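GCN5-related N-acetyltransferase (Brucella melitensis biovar Abortus 2308, PDB 3TCV) probably transfers an acetyl group from acetyl-CoA to an amino group, perhaps the N-terminal serine or alanine of a protein. Local coordinates at residues Y161-N170 with N200-D210. Sequence-based numbering, arbitrary orientation.
Sequences YRRYEWECHN and NRDTAWFSVLD
Tyr-164 with Val-208, Trp-166 with Phe-206 and Cys-168 with Ala-204 are the hydrogen-bonded pairs of two neighbouring antiparallel strands in the GNAT-fold sheet. Both strands lie in its C-terminal half, and helix 173-182 packs on the Trp-166 and Phe-206 side. There Trp-166 CD1 meets Phe-206 CD2 at 3.8 Å, with the ring planes nearly perpendicular. Cys-168 SG sits at the edge of the Phe-206 ring.

On the other face Glu-167 lies alongside Trp-205. Glu-167 CB stands over the six-membered ring of Trp-205, 3.7 Å from its centroid, a CH-pi contact. Glu-167 CG sits between backbone N and carbonyl carbon (chi1 45°), and the extended chain beyond runs along the ring. The carboxylate is tilted only 23° from the indole plane. Glu-167 OE2 makes a salt bridge to Arg-201 NH1 at 3.1 Å, with carboxylate and guanidinium planes almost at right angles. Arg-201 NE bonds to Thr-203 OG1 in the guanidinium plane, which helps fix its rotation.

Arg-163 approaches Glu-165 side-on, with NE and NH2 both on OE1. Glu-165 OE2 pairs with Arg-119, and Arg-163 NH1 reaches the carbonyl of Arg-191 of the second subunit.

The side chains of His-169, in the conformer given here, and Arg-201 run past one another head to tail, with Arg-201 CA over one imidazole face. In this conformer His-169 NE2 donates to a lone pair of Asn-200 O at 2.9 Å, the acceptor tilted 29° from the imidazole plane.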
loop_
_atom_site.group_PDB
_atom_site.type_symbol
_atom_site.label_atom_id
_atom_site.label_comp_id
_atom_site.label_asym_id
_atom_site.label_seq_id
_atom_site.Cartn_x
_atom_site.Cartn_y
_atom_site.Cartn_z
ATOM N N TYR B 161 6.675 16.438 4.072
ATOM C CA TYR B 161 6.629 15.033 3.628
ATOM C C TYR B 161 7.435 14.804 2.338
ATOM O O TYR B 161 7.873 15.764 1.674
ATOM C CB TYR B 161 5.174 14.578 3.485
ATOM C CG TYR B 161 4.510 14.151 4.771
ATOM C CD1 TYR B 161 3.690 13.016 4.815
ATOM C CD2 TYR B 161 4.662 14.874 5.941
ATOM C CE1 TYR B 161 3.065 12.629 5.982
ATOM C CE2 TYR B 161 4.039 14.488 7.117
ATOM C CZ TYR B 161 3.238 13.371 7.145
ATOM O OH TYR B 161 2.600 12.977 8.312
ATOM N N ARG B 162 7.698 13.525 2.029
ATOM C CA ARG B 162 8.581 13.123 0.935
ATOM C C ARG B 162 7.801 12.618 -0.283
ATOM O O ARG B 162 8.331 12.562 -1.374
ATOM C CB ARG B 162 9.466 11.928 1.355
ATOM C CG ARG B 162 10.335 12.098 2.562
ATOM C CD ARG B 162 11.292 10.925 2.675
ATOM N NE ARG B 162 12.285 10.951 1.602
ATOM C CZ ARG B 162 12.708 9.891 0.906
ATOM N NH1 ARG B 162 12.221 8.665 1.129
ATOM N NH2 ARG B 162 13.598 10.062 -0.048
ATOM N N ARG B 163 6.583 12.137 -0.046
ATOM C CA ARG B 163 5.810 11.392 -1.049
ATOM C C ARG B 163 4.324 11.612 -0.803
ATOM O O ARG B 163 3.815 11.416 0.339
ATOM C CB ARG B 163 6.168 9.893 -0.944
ATOM C CG ARG B 163 5.303 8.920 -1.747
ATOM C CD ARG B 163 5.637 7.452 -1.469
ATOM N NE ARG B 163 4.639 6.591 -2.121
ATOM C CZ ARG B 163 4.571 6.343 -3.424
ATOM N NH1 ARG B 163 5.522 6.729 -4.235
ATOM N NH2 ARG B 163 3.580 5.613 -3.915
ATOM N N TYR B 164 3.624 12.033 -1.860
ATOM C CA TYR B 164 2.198 12.398 -1.807
ATOM C C TYR B 164 1.471 11.559 -2.856
ATOM O O TYR B 164 1.834 11.569 -4.036
ATOM C CB TYR B 164 2.096 13.886 -2.102
ATOM C CG TYR B 164 0.728 14.518 -2.081
ATOM C CD1 TYR B 164 -0.101 14.419 -0.976
ATOM C CD2 TYR B 164 0.283 15.264 -3.161
ATOM C CE1 TYR B 164 -1.330 15.056 -0.972
ATOM C CE2 TYR B 164 -0.941 15.907 -3.164
ATOM C CZ TYR B 164 -1.748 15.792 -2.056
ATOM O OH TYR B 164 -2.970 16.428 -2.039
ATOM N N GLU B 165 0.521 10.747 -2.402
ATOM C CA GLU B 165 -0.039 9.707 -3.243
ATOM C C GLU B 165 -1.451 9.988 -3.715
ATOM O O GLU B 165 -2.258 10.611 -2.995
ATOM C CB GLU B 165 -0.075 8.370 -2.484
ATOM C CG GLU B 165 1.263 7.826 -2.036
ATOM C CD GLU B 165 1.165 6.663 -1.078
ATOM O OE1 GLU B 165 2.044 5.801 -1.180
ATOM O OE2 GLU B 165 0.247 6.628 -0.196
ATOM N N TRP B 166 -1.759 9.426 -4.882
ATOM C CA TRP B 166 -3.108 9.344 -5.453
ATOM C C TRP B 166 -3.339 7.909 -5.876
ATOM O O TRP B 166 -2.483 7.298 -6.490
ATOM C CB TRP B 166 -3.191 10.256 -6.659
ATOM C CG TRP B 166 -4.533 10.358 -7.340
ATOM C CD1 TRP B 166 -5.171 9.420 -8.141
ATOM C CD2 TRP B 166 -5.395 11.547 -7.381
ATOM N NE1 TRP B 166 -6.372 9.925 -8.623
ATOM C CE2 TRP B 166 -6.559 11.189 -8.180
ATOM C CE3 TRP B 166 -5.350 12.812 -6.790
ATOM C CZ2 TRP B 166 -7.605 12.095 -8.404
ATOM C CZ3 TRP B 166 -6.404 13.698 -7.024
ATOM C CH2 TRP B 166 -7.499 13.350 -7.815
ATOM N N GLU B 167 -4.472 7.326 -5.494
ATOM C CA GLU B 167 -4.842 5.989 -5.982
ATOM C C GLU B 167 -6.311 6.018 -6.361
ATOM O O GLU B 167 -7.136 6.727 -5.728
ATOM C CB GLU B 167 -4.568 4.877 -4.948
ATOM C CG GLU B 167 -5.011 5.200 -3.526
ATOM C CD GLU B 167 -5.368 4.002 -2.662
ATOM O OE1 GLU B 167 -5.272 4.155 -1.410
ATOM O OE2 GLU B 167 -5.778 2.939 -3.185
ATOM N N CYS B 168 -6.627 5.286 -7.401
ATOM C CA CYS B 168 -7.985 5.149 -7.883
ATOM C C CYS B 168 -8.154 3.814 -8.610
ATOM O O CYS B 168 -7.187 3.124 -8.913
ATOM C CB CYS B 168 -8.318 6.311 -8.846
ATOM S SG CYS B 168 -7.299 6.388 -10.343
ATOM N N HIS B 169 -9.406 3.436 -8.844
ATOM C CA HIS B 169 -9.722 2.303 -9.689
ATOM C C HIS B 169 -9.069 2.544 -11.018
ATOM O O HIS B 169 -9.172 3.662 -11.596
ATOM C CB HIS B 169 -11.253 2.203 -9.821
ATOM C CG HIS B 169 -11.780 0.837 -10.199
ATOM N ND1 HIS B 169 -11.425 0.211 -11.323
ATOM C CD2 HIS B 169 -12.718 0.016 -9.574
ATOM C CE1 HIS B 169 -12.072 -0.969 -11.410
ATOM N NE2 HIS B 169 -12.866 -1.083 -10.344
ATOM N N ASN B 170 -8.415 1.532 -11.552
ATOM C CA ASN B 170 -7.788 1.658 -12.826
ATOM C C ASN B 170 -8.804 1.937 -13.958
ATOM O O ASN B 170 -8.445 2.529 -14.960
ATOM C CB ASN B 170 -7.003 0.415 -13.136
ATOM C CG ASN B 170 -6.128 0.584 -14.332
ATOM O OD1 ASN B 170 -5.343 1.551 -14.401
ATOM N ND2 ASN B 170 -6.222 -0.343 -15.273
ATOM N N ASN B 200 -14.477 -6.167 -8.991
ATOM C CA ASN B 200 -13.024 -6.113 -8.855
ATOM C C ASN B 200 -12.510 -4.694 -9.002
ATOM O O ASN B 200 -13.054 -3.913 -9.780
ATOM C CB ASN B 200 -12.359 -6.949 -9.921
ATOM C CG ASN B 200 -10.860 -6.848 -9.844
ATOM O OD1 ASN B 200 -10.273 -7.304 -8.860
ATOM N ND2 ASN B 200 -10.228 -6.272 -10.881
ATOM N N ARG B 201 -11.478 -4.363 -8.229
ATOM C CA ARG B 201 -10.751 -3.120 -8.418
ATOM C C ARG B 201 -9.273 -3.438 -8.534
ATOM O O ARG B 201 -8.694 -3.985 -7.602
ATOM C CB ARG B 201 -10.948 -2.182 -7.243
ATOM C CG ARG B 201 -9.992 -0.974 -7.294
ATOM C CD ARG B 201 -10.375 0.134 -6.334
ATOM N NE ARG B 201 -9.230 0.989 -5.971
ATOM C CZ ARG B 201 -9.321 2.206 -5.440
ATOM N NH1 ARG B 201 -8.225 2.832 -5.050
ATOM N NH2 ARG B 201 -10.504 2.784 -5.271
ATOM N N ASP B 202 -8.692 -3.108 -9.689
ATOM C CA ASP B 202 -7.255 -2.983 -9.803
ATOM C C ASP B 202 -6.960 -1.523 -9.485
ATOM O O ASP B 202 -7.615 -0.633 -10.053
ATOM C CB ASP B 202 -6.785 -3.280 -11.212
ATOM C CG ASP B 202 -7.192 -4.655 -11.708
ATOM O OD1 ASP B 202 -7.306 -5.633 -10.940
ATOM O OD2 ASP B 202 -7.397 -4.751 -12.939
ATOM N N THR B 203 -5.999 -1.270 -8.602
ATOM C CA THR B 203 -5.669 0.102 -8.204
ATOM C C THR B 203 -4.475 0.656 -8.973
ATOM O O THR B 203 -3.402 0.091 -8.919
ATOM C CB THR B 203 -5.394 0.176 -6.695
ATOM O OG1 THR B 203 -6.595 -0.163 -5.974
ATOM C CG2 THR B 203 -4.911 1.583 -6.317
ATOM N N ALA B 204 -4.689 1.794 -9.640
ATOM C CA ALA B 204 -3.663 2.635 -10.257
ATOM C C ALA B 204 -3.107 3.580 -9.196
ATOM O O ALA B 204 -3.869 4.309 -8.527
ATOM C CB ALA B 204 -4.276 3.446 -11.398
ATOM N N TRP B 205 -1.785 3.575 -9.061
ATOM C CA TRP B 205 -1.014 4.405 -8.113
ATOM C C TRP B 205 -0.192 5.448 -8.813
ATOM O O TRP B 205 0.466 5.173 -9.828
ATOM C CB TRP B 205 -0.038 3.525 -7.327
ATOM C CG TRP B 205 -0.691 2.645 -6.308
ATOM C CD1 TRP B 205 -1.036 1.307 -6.444
ATOM C CD2 TRP B 205 -1.117 3.021 -4.956
ATOM N NE1 TRP B 205 -1.646 0.848 -5.304
ATOM C CE2 TRP B 205 -1.705 1.823 -4.368
ATOM C CE3 TRP B 205 -1.047 4.182 -4.193
ATOM C CZ2 TRP B 205 -2.203 1.811 -3.076
ATOM C CZ3 TRP B 205 -1.569 4.161 -2.895
ATOM C CH2 TRP B 205 -2.120 2.989 -2.355
ATOM N N PHE B 206 -0.181 6.640 -8.224
ATOM C CA PHE B 206 0.556 7.779 -8.736
ATOM C C PHE B 206 1.132 8.524 -7.543
ATOM O O PHE B 206 0.570 8.481 -6.446
ATOM C CB PHE B 206 -0.343 8.765 -9.489
ATOM C CG PHE B 206 -1.282 8.170 -10.515
ATOM C CD1 PHE B 206 -1.047 8.337 -11.870
ATOM C CD2 PHE B 206 -2.472 7.561 -10.121
ATOM C CE1 PHE B 206 -1.935 7.837 -12.818
ATOM C CE2 PHE B 206 -3.343 7.038 -11.055
ATOM C CZ PHE B 206 -3.077 7.175 -12.404
ATOM N N SER B 207 2.196 9.283 -7.779
ATOM C CA SER B 207 2.823 10.041 -6.716
ATOM C C SER B 207 3.455 11.336 -7.180
ATOM O O SER B 207 3.864 11.483 -8.352
ATOM C CB SER B 207 3.871 9.218 -6.003
ATOM O OG SER B 207 5.047 9.019 -6.778
ATOM N N VAL B 208 3.530 12.263 -6.239
ATOM C CA VAL B 208 4.339 13.471 -6.359
ATOM C C VAL B 208 5.408 13.365 -5.255
ATOM O O VAL B 208 5.079 13.144 -4.090
ATOM C CB VAL B 208 3.520 14.767 -6.204
ATOM C CG1 VAL B 208 4.420 15.991 -6.184
ATOM C CG2 VAL B 208 2.538 14.910 -7.359
ATOM N N LEU B 209 6.671 13.497 -5.645
ATOM C CA LEU B 209 7.803 13.540 -4.706
ATOM C C LEU B 209 8.125 14.955 -4.268
ATOM O O LEU B 209 7.843 15.923 -4.982
ATOM C CB LEU B 209 9.059 12.943 -5.352
ATOM C CG LEU B 209 8.962 11.513 -5.873
ATOM C CD1 LEU B 209 10.373 11.086 -6.307
ATOM C CD2 LEU B 209 8.344 10.585 -4.838
ATOM N N ASP B 210 8.733 15.085 -3.098
ATOM C CA ASP B 210 9.169 16.404 -2.622
ATOM C C ASP B 210 10.034 17.152 -3.660
ATOM O O ASP B 210 9.921 18.372 -3.829
ATOM C CB ASP B 210 9.843 16.309 -1.243
ATOM C CG ASP B 210 10.997 15.304 -1.181
ATOM O OD1 ASP B 210 11.370 14.677 -2.200
ATOM O OD2 ASP B 210 11.558 15.172 -0.065
HETATM O O HOH W 1 13.410 13.490 0.964
HETATM O O HOH W 2 -9.018 5.253 -3.963
HETATM O O HOH W 3 -8.149 -2.193 -14.276
#